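Local coordinates for peptide methionine sulfoxide reductase MsrA (PDB 5FA9), which probably repairs oxidised proteins by reducing both S- and R-methionine sulfoxide back to methionine, as a fusion of an MsrA and an MsrB enzyme, at residues I183-S186 against V187-K191; G305-L308 against P309-K312; R195-S199 against E200-F204; K112-Q115 against K116-R120. The protein carries 2 engineered substitutions. All blocks are in the same frame, centred on the assembly; numbering follows the deposited sequence.

Contact 1 of 4, residues I183-S186 against V187-K191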
loop_
_atom_site.group_PDB
_atom_site.type_symbol
_atom_site.label_atom_id
_atom_site.label_comp_id
_atom_site.label_asym_id
_atom_site.label_seq_id
_atom_site.Cartn_x
_atom_site.Cartn_y
_atom_site.Cartn_z
ATOM N N ILE B 183 -3.483 5.522 42.535
ATOM C CA ILE B 183 -2.756 5.738 41.288
ATOM C C ILE B 183 -3.640 5.431 40.076
ATOM O O ILE B 183 -3.511 6.065 39.029
ATOM C CB ILE B 183 -1.460 4.889 41.232
ATOM C CG1 ILE B 183 -0.646 5.225 39.980
ATOM C CG2 ILE B 183 -1.774 3.398 41.308
ATOM C CD1 ILE B 183 0.673 4.492 39.896
ATOM N N GLN B 184 -4.553 4.476 40.228
ATOM C CA GLN B 184 -5.460 4.111 39.147
ATOM C C GLN B 184 -6.482 5.213 38.902
ATOM O O GLN B 184 -6.792 5.542 37.757
ATOM C CB GLN B 184 -6.173 2.796 39.462
ATOM C CG GLN B 184 -5.252 1.594 39.549
ATOM C CD GLN B 184 -5.976 0.342 39.998
ATOM O OE1 GLN B 184 -7.152 0.387 40.357
ATOM N NE2 GLN B 184 -5.276 -0.786 39.981
ATOM N N PHE B 185 -7.003 5.777 39.985
ATOM C CA PHE B 185 -7.964 6.869 39.894
ATOM C C PHE B 185 -7.294 8.131 39.363
ATOM O O PHE B 185 -7.848 8.828 38.514
ATOM C CB PHE B 185 -8.603 7.141 41.258
ATOM C CG PHE B 185 -9.674 8.197 41.227
ATOM C CD1 PHE B 185 -10.982 7.866 40.915
ATOM C CD2 PHE B 185 -9.373 9.519 41.514
ATOM C CE1 PHE B 185 -11.969 8.832 40.886
ATOM C CE2 PHE B 185 -10.356 10.490 41.487
ATOM C CZ PHE B 185 -11.657 10.146 41.172
ATOM N N SER B 186 -6.101 8.418 39.874
ATOM C CA SER B 186 -5.350 9.603 39.476
ATOM C C SER B 186 -5.040 9.607 37.981
ATOM O O SER B 186 -5.247 10.610 37.301
ATOM C CB SER B 186 -4.050 9.703 40.276
ATOM O OG SER B 186 -4.292 10.212 41.576
ATOM N N VAL B 187 -4.541 8.485 37.478
ATOM C CA VAL B 187 -4.186 8.373 36.067
ATOM C C VAL B 187 -5.408 8.497 35.158
ATOM O O VAL B 187 -5.411 9.284 34.213
ATOM C CB VAL B 187 -3.473 7.036 35.773
ATOM C CG1 VAL B 187 -3.452 6.757 34.278
ATOM C CG2 VAL B 187 -2.059 7.051 36.341
ATOM N N THR B 188 -6.448 7.727 35.459
ATOM C CA THR B 188 -7.604 7.628 34.575
ATOM C C THR B 188 -8.573 8.803 34.696
ATOM O O THR B 188 -9.165 9.225 33.703
ATOM C CB THR B 188 -8.386 6.325 34.833
ATOM O OG1 THR B 188 -8.808 6.280 36.201
ATOM C CG2 THR B 188 -7.514 5.114 34.536
ATOM N N GLN B 189 -8.735 9.331 35.905
ATOM C CA GLN B 189 -9.740 10.364 36.144
ATOM C C GLN B 189 -9.147 11.762 36.314
ATOM O O GLN B 189 -9.866 12.757 36.226
ATOM C CB GLN B 189 -10.577 10.009 37.375
ATOM C CG GLN B 189 -11.206 8.627 37.319
ATOM C CD GLN B 189 -12.007 8.403 36.052
ATOM O OE1 GLN B 189 -12.932 9.155 35.747
ATOM N NE2 GLN B 189 -11.654 7.362 35.306
ATOM N N GLU B 190 -7.843 11.839 36.556
ATOM C CA GLU B 190 -7.195 13.128 36.780
ATOM C C GLU B 190 -6.014 13.349 35.838
ATOM O O GLU B 190 -5.199 14.242 36.059
ATOM C CB GLU B 190 -6.730 13.242 38.234
ATOM C CG GLU B 190 -7.846 13.105 39.257
ATOM C CD GLU B 190 -7.327 13.030 40.678
ATOM O OE1 GLU B 190 -6.101 12.876 40.856
ATOM O OE2 GLU B 190 -8.144 13.125 41.619
ATOM N N LYS B 191 -5.933 12.523 34.797
ATOM C CA LYS B 191 -4.891 12.623 33.771
ATOM C C LYS B 191 -3.473 12.578 34.336
ATOM O O LYS B 191 -2.547 13.128 33.737
ATOM C CB LYS B 191 -5.060 13.910 32.957
ATOM C CG LYS B 191 -6.453 14.139 32.403
ATOM C CD LYS B 191 -6.480 15.388 31.536
ATOM C CE LYS B 191 -7.873 15.988 31.461
ATOM N NZ LYS B 191 -7.833 17.397 30.978
#
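Phe185 and Gln189, one helical turn apart, meet through a CH-pi contact: Gln189 CB stands over the Phe185 ring, 3.9 Å from its centroid and almost over its centre. The ring reaches this place because Phe185 CG is anti to the backbone N (chi1 -176°), which swings it along the helix toward the next turn. Gln189 CG rests on the same face, near Phe185 CE1. At the ring edge, close to its plane, Glu190 OE2 comes within 3.4 Å of Phe185 CE2, the carboxylate turned 80° against the ring, where the positive ring hydrogens would suit its charge.

Backbone bonds of the i to i+4 kind run beneath, from Val187 N to Ile183 O through Glu190 N to Ser186 O, with Thr188 N to Gln184 O (3.2 Å) among them. They make up most of the short helix 182-190 in the MsrB part of the fusion, which Lys191 leaves with positive phi. Toward helix 173-179, Phe185 touches Lys177 and Gln189 touches Leu176.

Side-chain polar bonds tie the same turns. Thr188 OG1 adds a second donor to Gln184 O at 2.7 Å; the hydroxyl can reach back because it sits between the backbone N and the carbonyl carbon (chi1 58°). Thr188 OG1 in turn takes a bond from Gln189 NE2 (3.2 Å), the hydroxyl oxygen lying near the plane of the Gln189 amide. Ser186 OG bonds to Pro182 O.

Contact 2 of 4, residues G305-L308 against P309-K312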
loop_
_atom_site.group_PDB
_atom_site.type_symbol
_atom_site.label_atom_id
_atom_site.label_comp_id
_atom_site.label_asym_id
_atom_site.label_seq_id
_atom_site.Cartn_x
_atom_site.Cartn_y
_atom_site.Cartn_z
ATOM N N GLY B 305 -13.834 -13.922 24.173
ATOM C CA GLY B 305 -13.576 -14.878 23.110
ATOM C C GLY B 305 -13.471 -14.259 21.729
ATOM O O GLY B 305 -12.818 -14.810 20.843
ATOM N N ASP B 306 -14.115 -13.112 21.541
ATOM C CA ASP B 306 -14.131 -12.450 20.241
ATOM C C ASP B 306 -12.808 -11.759 19.918
ATOM O O ASP B 306 -12.575 -11.355 18.778
ATOM C CB ASP B 306 -15.269 -11.429 20.182
ATOM C CG ASP B 306 -16.636 -12.083 20.152
ATOM O OD1 ASP B 306 -16.704 -13.311 19.939
ATOM O OD2 ASP B 306 -17.643 -11.368 20.342
ATOM N N TYR B 307 -11.942 -11.630 20.919
ATOM C CA TYR B 307 -10.707 -10.869 20.764
ATOM C C TYR B 307 -9.468 -11.757 20.651
ATOM O O TYR B 307 -8.341 -11.261 20.647
ATOM C CB TYR B 307 -10.543 -9.894 21.932
ATOM C CG TYR B 307 -11.670 -8.893 22.046
ATOM C CD1 TYR B 307 -11.640 -7.701 21.333
ATOM C CD2 TYR B 307 -12.768 -9.142 22.860
ATOM C CE1 TYR B 307 -12.669 -6.784 21.430
ATOM C CE2 TYR B 307 -13.802 -8.230 22.964
ATOM C CZ TYR B 307 -13.747 -7.053 22.247
ATOM O OH TYR B 307 -14.774 -6.142 22.348
ATOM N N LEU B 308 -9.680 -13.066 20.563
ATOM C CA LEU B 308 -8.575 -14.016 20.438
ATOM C C LEU B 308 -7.671 -13.797 19.210
ATOM O O LEU B 308 -6.449 -13.873 19.341
ATOM C CB LEU B 308 -9.115 -15.452 20.426
ATOM C CG LEU B 308 -9.866 -15.920 21.674
ATOM C CD1 LEU B 308 -10.369 -17.345 21.496
ATOM C CD2 LEU B 308 -8.989 -15.809 22.911
ATOM N N PRO B 309 -8.250 -13.529 18.019
ATOM C CA PRO B 309 -7.358 -13.355 16.862
ATOM C C PRO B 309 -6.414 -12.155 16.961
ATOM O O PRO B 309 -5.394 -12.135 16.273
ATOM C CB PRO B 309 -8.335 -13.165 15.698
ATOM C CG PRO B 309 -9.573 -13.850 16.134
ATOM C CD PRO B 309 -9.664 -13.563 17.599
ATOM N N TYR B 310 -6.743 -11.174 17.796
ATOM C CA TYR B 310 -5.880 -10.009 17.964
ATOM C C TYR B 310 -4.616 -10.373 18.738
ATOM O O TYR B 310 -3.602 -9.680 18.651
ATOM C CB TYR B 310 -6.628 -8.877 18.667
ATOM C CG TYR B 310 -7.786 -8.328 17.865
ATOM C CD1 TYR B 310 -7.565 -7.576 16.717
ATOM C CD2 TYR B 310 -9.098 -8.559 18.253
ATOM C CE1 TYR B 310 -8.618 -7.074 15.977
ATOM C CE2 TYR B 310 -10.160 -8.059 17.520
ATOM C CZ TYR B 310 -9.913 -7.317 16.384
ATOM O OH TYR B 310 -10.968 -6.819 15.652
ATOM N N VAL B 311 -4.683 -11.465 19.492
ATOM C CA VAL B 311 -3.524 -11.968 20.220
ATOM C C VAL B 311 -2.773 -12.988 19.372
ATOM O O VAL B 311 -1.550 -12.929 19.248
ATOM C CB VAL B 311 -3.925 -12.611 21.559
ATOM C CG1 VAL B 311 -2.688 -13.063 22.322
ATOM C CG2 VAL B 311 -4.742 -11.637 22.390
ATOM N N LYS B 312 -3.518 -13.924 18.793
ATOM C CA LYS B 312 -2.935 -14.954 17.940
ATOM C C LYS B 312 -3.606 -14.977 16.570
ATOM O O LYS B 312 -4.552 -15.734 16.351
ATOM C CB LYS B 312 -3.054 -16.330 18.599
ATOM C CG LYS B 312 -2.249 -16.490 19.876
ATOM C CD LYS B 312 -2.412 -17.891 20.446
ATOM C CE LYS B 312 -1.608 -18.070 21.722
ATOM N NZ LYS B 312 -0.154 -18.214 21.439
#
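Tyr307 and Tyr310 send their rings off the same side of the turn, and Tyr307 CD1 comes to 4.1 Å from Tyr310 CD2. Both CG atoms are anti to their own carbonyl carbons (chi1 -60° and -65°), which lays the two side chains obliquely across each other. The Tyr310 ring turns its edge to the Tyr307 backbone: Tyr307 O lies 3.7 Å from Tyr310 CD2, near the ring plane, and Tyr307 CA is also in that plane. Farther out, Tyr310 OH bonds to Tyr163 OH, while the Tyr307 ring meets the ring of Tyr163.

The chain here enters the short, weakly bonded helix 308-311; Pro309 lies near its start, where a residue without an N-H is readily accommodated. Tyr310 N bonds to Tyr307 O across 3.3 Å. Leu308 O accepts two bonds, both at 3.0 Å, one from Val311 N and one from Lys312 N, the latter almost straight (N-H...O 177°).

Beyond CB the Leu308 chain turns away from the following residues toward Phe113, Tyr296 and Met299, so that it packs between two helices, 104-115 and 296-299. Pro309 packs on Phe110 and Phe113 of helix 104-115. Val311 CG2, anti to its carbonyl carbon, lies back near Tyr307 O. The amine of Lys312 leads away to a salt bridge with Glu207.

Contact 3 of 4, residues R195-S199 against E200-F204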
loop_
_atom_site.group_PDB
_atom_site.type_symbol
_atom_site.label_atom_id
_atom_site.label_comp_id
_atom_site.label_asym_id
_atom_site.label_seq_id
_atom_site.Cartn_x
_atom_site.Cartn_y
_atom_site.Cartn_z
ATOM N N ARG B 195 4.965 7.093 37.627
ATOM C CA ARG B 195 6.403 7.255 37.457
ATOM C C ARG B 195 6.955 6.080 36.659
ATOM O O ARG B 195 6.472 4.956 36.793
ATOM C CB ARG B 195 7.118 7.383 38.806
ATOM C CG ARG B 195 6.253 7.947 39.923
ATOM C CD ARG B 195 7.036 8.114 41.218
ATOM N NE ARG B 195 7.986 7.032 41.463
ATOM C CZ ARG B 195 9.307 7.182 41.418
ATOM N NH1 ARG B 195 9.833 8.365 41.132
ATOM N NH2 ARG B 195 10.101 6.149 41.656
ATOM N N PRO B 196 7.954 6.349 35.802
ATOM C CA PRO B 196 8.563 5.352 34.913
ATOM C C PRO B 196 9.033 4.086 35.632
ATOM O O PRO B 196 9.489 4.161 36.774
ATOM C CB PRO B 196 9.756 6.099 34.315
ATOM C CG PRO B 196 9.386 7.528 34.379
ATOM C CD PRO B 196 8.503 7.698 35.579
ATOM N N PHE B 197 8.895 2.944 34.959
ATOM C CA PHE B 197 9.399 1.652 35.432
ATOM C C PHE B 197 8.746 1.173 36.731
ATOM O O PHE B 197 9.254 0.259 37.382
ATOM C CB PHE B 197 10.921 1.709 35.620
ATOM C CG PHE B 197 11.670 2.164 34.398
ATOM C CD1 PHE B 197 12.013 1.266 33.401
ATOM C CD2 PHE B 197 12.039 3.491 34.251
ATOM C CE1 PHE B 197 12.703 1.684 32.277
ATOM C CE2 PHE B 197 12.727 3.916 33.131
ATOM C CZ PHE B 197 13.061 3.012 32.143
ATOM N N THR B 198 7.624 1.779 37.105
ATOM C CA THR B 198 6.941 1.408 38.342
ATOM C C THR B 198 5.817 0.404 38.108
ATOM O O THR B 198 5.451 -0.347 39.011
ATOM C CB THR B 198 6.359 2.640 39.060
ATOM O OG1 THR B 198 5.463 3.332 38.182
ATOM C CG2 THR B 198 7.473 3.580 39.493
ATOM N N SER B 199 5.268 0.393 36.898
ATOM C CA SER B 199 4.164 -0.505 36.579
ATOM C C SER B 199 4.642 -1.933 36.349
ATOM O O SER B 199 5.715 -2.159 35.787
ATOM C CB SER B 199 3.407 -0.010 35.347
ATOM O OG SER B 199 2.354 -0.897 35.014
ATOM N N GLU B 200 3.833 -2.892 36.785
ATOM C CA GLU B 200 4.129 -4.304 36.581
ATOM C C GLU B 200 4.041 -4.681 35.105
ATOM O O GLU B 200 4.609 -5.684 34.673
ATOM C CB GLU B 200 3.170 -5.170 37.404
ATOM C CG GLU B 200 1.706 -5.001 37.020
ATOM C CD GLU B 200 0.774 -5.851 37.863
ATOM O OE1 GLU B 200 0.950 -7.087 37.884
ATOM O OE2 GLU B 200 -0.134 -5.281 38.503
ATOM N N TYR B 201 3.326 -3.866 34.336
ATOM C CA TYR B 201 3.119 -4.121 32.915
ATOM C C TYR B 201 4.225 -3.527 32.046
ATOM O O TYR B 201 4.174 -3.624 30.822
ATOM C CB TYR B 201 1.761 -3.575 32.472
ATOM C CG TYR B 201 0.583 -4.263 33.122
ATOM C CD1 TYR B 201 0.662 -5.591 33.519
ATOM C CD2 TYR B 201 -0.611 -3.585 33.337
ATOM C CE1 TYR B 201 -0.412 -6.225 34.115
ATOM C CE2 TYR B 201 -1.692 -4.212 33.930
ATOM C CZ TYR B 201 -1.587 -5.531 34.316
ATOM O OH TYR B 201 -2.660 -6.159 34.907
ATOM N N ASP B 202 5.223 -2.914 32.676
ATOM C CA ASP B 202 6.331 -2.321 31.931
ATOM C C ASP B 202 7.200 -3.402 31.295
ATOM O O ASP B 202 7.237 -3.535 30.071
ATOM C CB ASP B 202 7.176 -1.430 32.842
ATOM C CG ASP B 202 8.313 -0.754 32.101
ATOM O OD1 ASP B 202 8.092 -0.301 30.958
ATOM O OD2 ASP B 202 9.427 -0.676 32.661
ATOM N N LYS B 203 7.899 -4.168 32.126
ATOM C CA LYS B 203 8.649 -5.319 31.641
ATOM C C LYS B 203 7.755 -6.551 31.692
ATOM O O LYS B 203 7.792 -7.323 32.651
ATOM C CB LYS B 203 9.917 -5.535 32.469
ATOM C CG LYS B 203 10.758 -4.281 32.656
ATOM C CD LYS B 203 11.188 -3.696 31.321
ATOM C CE LYS B 203 11.969 -2.405 31.511
ATOM N NZ LYS B 203 11.985 -1.573 30.277
ATOM N N PHE B 204 6.953 -6.728 30.647
ATOM C CA PHE B 204 5.917 -7.753 30.632
ATOM C C PHE B 204 5.585 -8.146 29.191
ATOM O O PHE B 204 5.376 -7.278 28.341
ATOM C CB PHE B 204 4.673 -7.237 31.360
ATOM C CG PHE B 204 3.671 -8.302 31.696
ATOM C CD1 PHE B 204 3.796 -9.049 32.854
ATOM C CD2 PHE B 204 2.592 -8.541 30.864
ATOM C CE1 PHE B 204 2.871 -10.026 33.170
ATOM C CE2 PHE B 204 1.662 -9.514 31.174
ATOM C CZ PHE B 204 1.802 -10.258 32.328
HETATM O O HOH W 1 7.882 -3.399 35.472
#
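Two successive beta turns shape the loop between helix 182-190 and strand 208-212 of the MsrB part: a type II turn from Arg195 to Thr198 and a type I turn from Ser199 to Asp202. Ser199 grips the second turn at two points. Its carbonyl O accepts from Asp202 N at 3.2 Å. Its hydroxyl, with OG anti to the backbone N (chi1 179°), reaches forward and takes a 3.2 Å bond from Tyr201 N that is fairly straight at 159°. Tyr201 CB lies near the same hydroxyl, while the far end of that side chain bonds through OH to Phe293 N. On one face of the Tyr201 ring rests Glu200 CG, offset toward the rim. A water donates to Ser199 O and receives a weak bond from Lys203 N.

Phe197 of the first turn meets Asp202, and Lys203 just beyond the second turn. Asp202 OD2 approaches Phe197 CD1 at 3.3 Å, ring and carboxylate planes being 78° apart. Lys203 NZ stands at the edge of the ring, near its plane, 3.9 Å from Phe197 CE1, and forms a long salt bridge to Asp202 OD2 (3.6 Å); its other salt bridge goes to Asp227. Paired with Asp227 and also held at long range by Asp202, the lysine charge would probably favour the ionised form of both carboxylates.

Contact 4 of 4, residues K112-Q115 against K116-R120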
loop_
_atom_site.group_PDB
_atom_site.type_symbol
_atom_site.label_atom_id
_atom_site.label_comp_id
_atom_site.label_asym_id
_atom_site.label_seq_id
_atom_site.Cartn_x
_atom_site.Cartn_y
_atom_site.Cartn_z
ATOM N N LYS B 112 -11.558 -20.370 10.514
ATOM C CA LYS B 112 -11.691 -21.451 11.483
ATOM C C LYS B 112 -12.208 -20.904 12.808
ATOM O O LYS B 112 -13.003 -21.550 13.492
ATOM C CB LYS B 112 -10.350 -22.160 11.690
ATOM C CG LYS B 112 -9.820 -22.868 10.454
ATOM C CD LYS B 112 -8.443 -23.461 10.710
ATOM C CE LYS B 112 -7.840 -24.029 9.436
ATOM N NZ LYS B 112 -6.376 -24.274 9.576
ATOM N N PHE B 113 -11.741 -19.712 13.164
ATOM C CA PHE B 113 -12.202 -19.015 14.359
ATOM C C PHE B 113 -13.700 -18.728 14.288
ATOM O O PHE B 113 -14.428 -18.934 15.257
ATOM C CB PHE B 113 -11.420 -17.712 14.545
ATOM C CG PHE B 113 -11.938 -16.842 15.655
ATOM C CD1 PHE B 113 -11.649 -17.134 16.977
ATOM C CD2 PHE B 113 -12.708 -15.724 15.373
ATOM C CE1 PHE B 113 -12.123 -16.332 17.998
ATOM C CE2 PHE B 113 -13.186 -14.919 16.391
ATOM C CZ PHE B 113 -12.893 -15.224 17.705
ATOM N N MET B 114 -14.151 -18.252 13.131
ATOM C CA MET B 114 -15.553 -17.902 12.934
ATOM C C MET B 114 -16.459 -19.131 12.897
ATOM O O MET B 114 -17.638 -19.049 13.243
ATOM C CB MET B 114 -15.723 -17.096 11.644
ATOM C CG MET B 114 -15.136 -15.697 11.706
ATOM S SD MET B 114 -15.833 -14.714 13.047
ATOM C CE MET B 114 -17.572 -14.743 12.617
ATOM N N GLN B 115 -15.904 -20.262 12.473
ATOM C CA GLN B 115 -16.664 -21.506 12.369
ATOM C C GLN B 115 -17.218 -21.945 13.724
ATOM O O GLN B 115 -18.276 -22.571 13.800
ATOM C CB GLN B 115 -15.793 -22.613 11.771
ATOM C CG GLN B 115 -16.527 -23.925 11.526
ATOM C CD GLN B 115 -17.689 -23.774 10.560
ATOM O OE1 GLN B 115 -17.502 -23.754 9.344
ATOM N NE2 GLN B 115 -18.898 -23.670 11.101
ATOM N N LYS B 116 -16.498 -21.606 14.788
ATOM C CA LYS B 116 -16.903 -21.959 16.145
ATOM C C LYS B 116 -18.183 -21.246 16.582
ATOM O O LYS B 116 -18.766 -21.585 17.611
ATOM C CB LYS B 116 -15.772 -21.647 17.127
ATOM C CG LYS B 116 -14.463 -22.351 16.802
ATOM C CD LYS B 116 -13.548 -22.421 18.014
ATOM C CE LYS B 116 -12.298 -23.233 17.711
ATOM N NZ LYS B 116 -11.229 -23.011 18.723
ATOM N N LYS B 117 -18.613 -20.259 15.804
ATOM C CA LYS B 117 -19.819 -19.503 16.126
ATOM C C LYS B 117 -21.002 -19.920 15.258
ATOM O O LYS B 117 -22.085 -19.341 15.356
ATOM C CB LYS B 117 -19.568 -18.003 15.968
ATOM C CG LYS B 117 -18.455 -17.460 16.845
ATOM C CD LYS B 117 -18.275 -15.967 16.629
ATOM C CE LYS B 117 -17.188 -15.407 17.527
ATOM N NZ LYS B 117 -17.053 -13.933 17.373
ATOM N N TYR B 118 -20.796 -20.924 14.412
ATOM C CA TYR B 118 -21.842 -21.367 13.497
ATOM C C TYR B 118 -22.011 -22.882 13.483
ATOM O O TYR B 118 -21.037 -23.628 13.382
ATOM C CB TYR B 118 -21.549 -20.875 12.077
ATOM C CG TYR B 118 -21.762 -19.391 11.881
ATOM C CD1 TYR B 118 -23.008 -18.892 11.526
ATOM C CD2 TYR B 118 -20.717 -18.491 12.044
ATOM C CE1 TYR B 118 -23.210 -17.538 11.341
ATOM C CE2 TYR B 118 -20.910 -17.133 11.862
ATOM C CZ TYR B 118 -22.158 -16.663 11.511
ATOM O OH TYR B 118 -22.357 -15.314 11.327
ATOM N N SER B 119 -23.259 -23.327 13.585
ATOM C CA SER B 119 -23.585 -24.741 13.465
ATOM C C SER B 119 -23.434 -25.173 12.013
ATOM O O SER B 119 -22.843 -26.211 11.715
ATOM C CB SER B 119 -25.005 -25.019 13.962
ATOM O OG SER B 119 -25.263 -24.338 15.177
ATOM N N ARG B 120 -23.977 -24.359 11.114
ATOM C CA ARG B 120 -23.856 -24.596 9.682
ATOM C C ARG B 120 -22.433 -24.298 9.220
ATOM O O ARG B 120 -21.791 -23.383 9.737
ATOM C CB ARG B 120 -24.861 -23.731 8.916
ATOM C CG ARG B 120 -25.761 -24.499 7.964
ATOM C CD ARG B 120 -27.121 -23.833 7.852
ATOM N NE ARG B 120 -27.796 -23.772 9.146
ATOM C CZ ARG B 120 -29.012 -23.272 9.336
ATOM N NH1 ARG B 120 -29.698 -22.782 8.312
ATOM N NH2 ARG B 120 -29.543 -23.260 10.550
#
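Gln115 bends its side chain forward over the turn at the C-terminal end of helix 104-115 and grips the backbone of Tyr118 and Arg120. The chain sets out with CG anti to the backbone N (chi1 -176°), and CB and CG run beside the N of the next residue, Lys116. A bend at chi2 (60°) then carries the amide along the outgoing chain. At the tip, NE2 bonds to Arg120 O at 3.2 Å, N-H...O 164°, with the acceptor practically in the amide plane. A second, weak bond joins the same NE2 to Tyr118 O, and Tyr118 CB lies close by. The other amide atom, OE1, accepts from Ile122 N.

Beneath the glutamine, Tyr118 N bonds to Gln115 O, closing a type I turn from Gln115 to Tyr118, and Lys117 N bonds to Met114 O at 3.0 Å. That Met114 oxygen also sits at the edge of the Tyr118 ring, in its plane, 3.4 Å from CD2. Met114 runs alongside the Tyr118 ring in the same direction, Met114 CE reaching Tyr118 CE2 at 4.2 Å. Phe113, whose ring meets that of Phe317 edge to face, has Lys117 NZ near its CE2, and this amine forms a salt bridge to Asp306.

With both ends of the Gln115 amide engaged by backbone groups, it should be held against flipping, and its bonds tie the departing chain back to the helix end.

Along the chain the order is contact 4, contact 1, contact 3, contact 2. Contact 4, in the MsrA part, lies at the C-terminal end of helix 104-115; contacts 1 and 3 lie in the MsrB part, on helix 182-190 and in the loop that leads from it to strand 208-212, their centres about 16 Å apart. Contact 4 is far from both, at about 40 and 38 Å between centres. Contact 2, near the C-terminus, lies between: its centre is about 14 Å from that of contact 4, which it touches through a salt bridge and packing on Phe113. Residues 305-312 thus join the C-terminal chain to the MsrA part of the fusion.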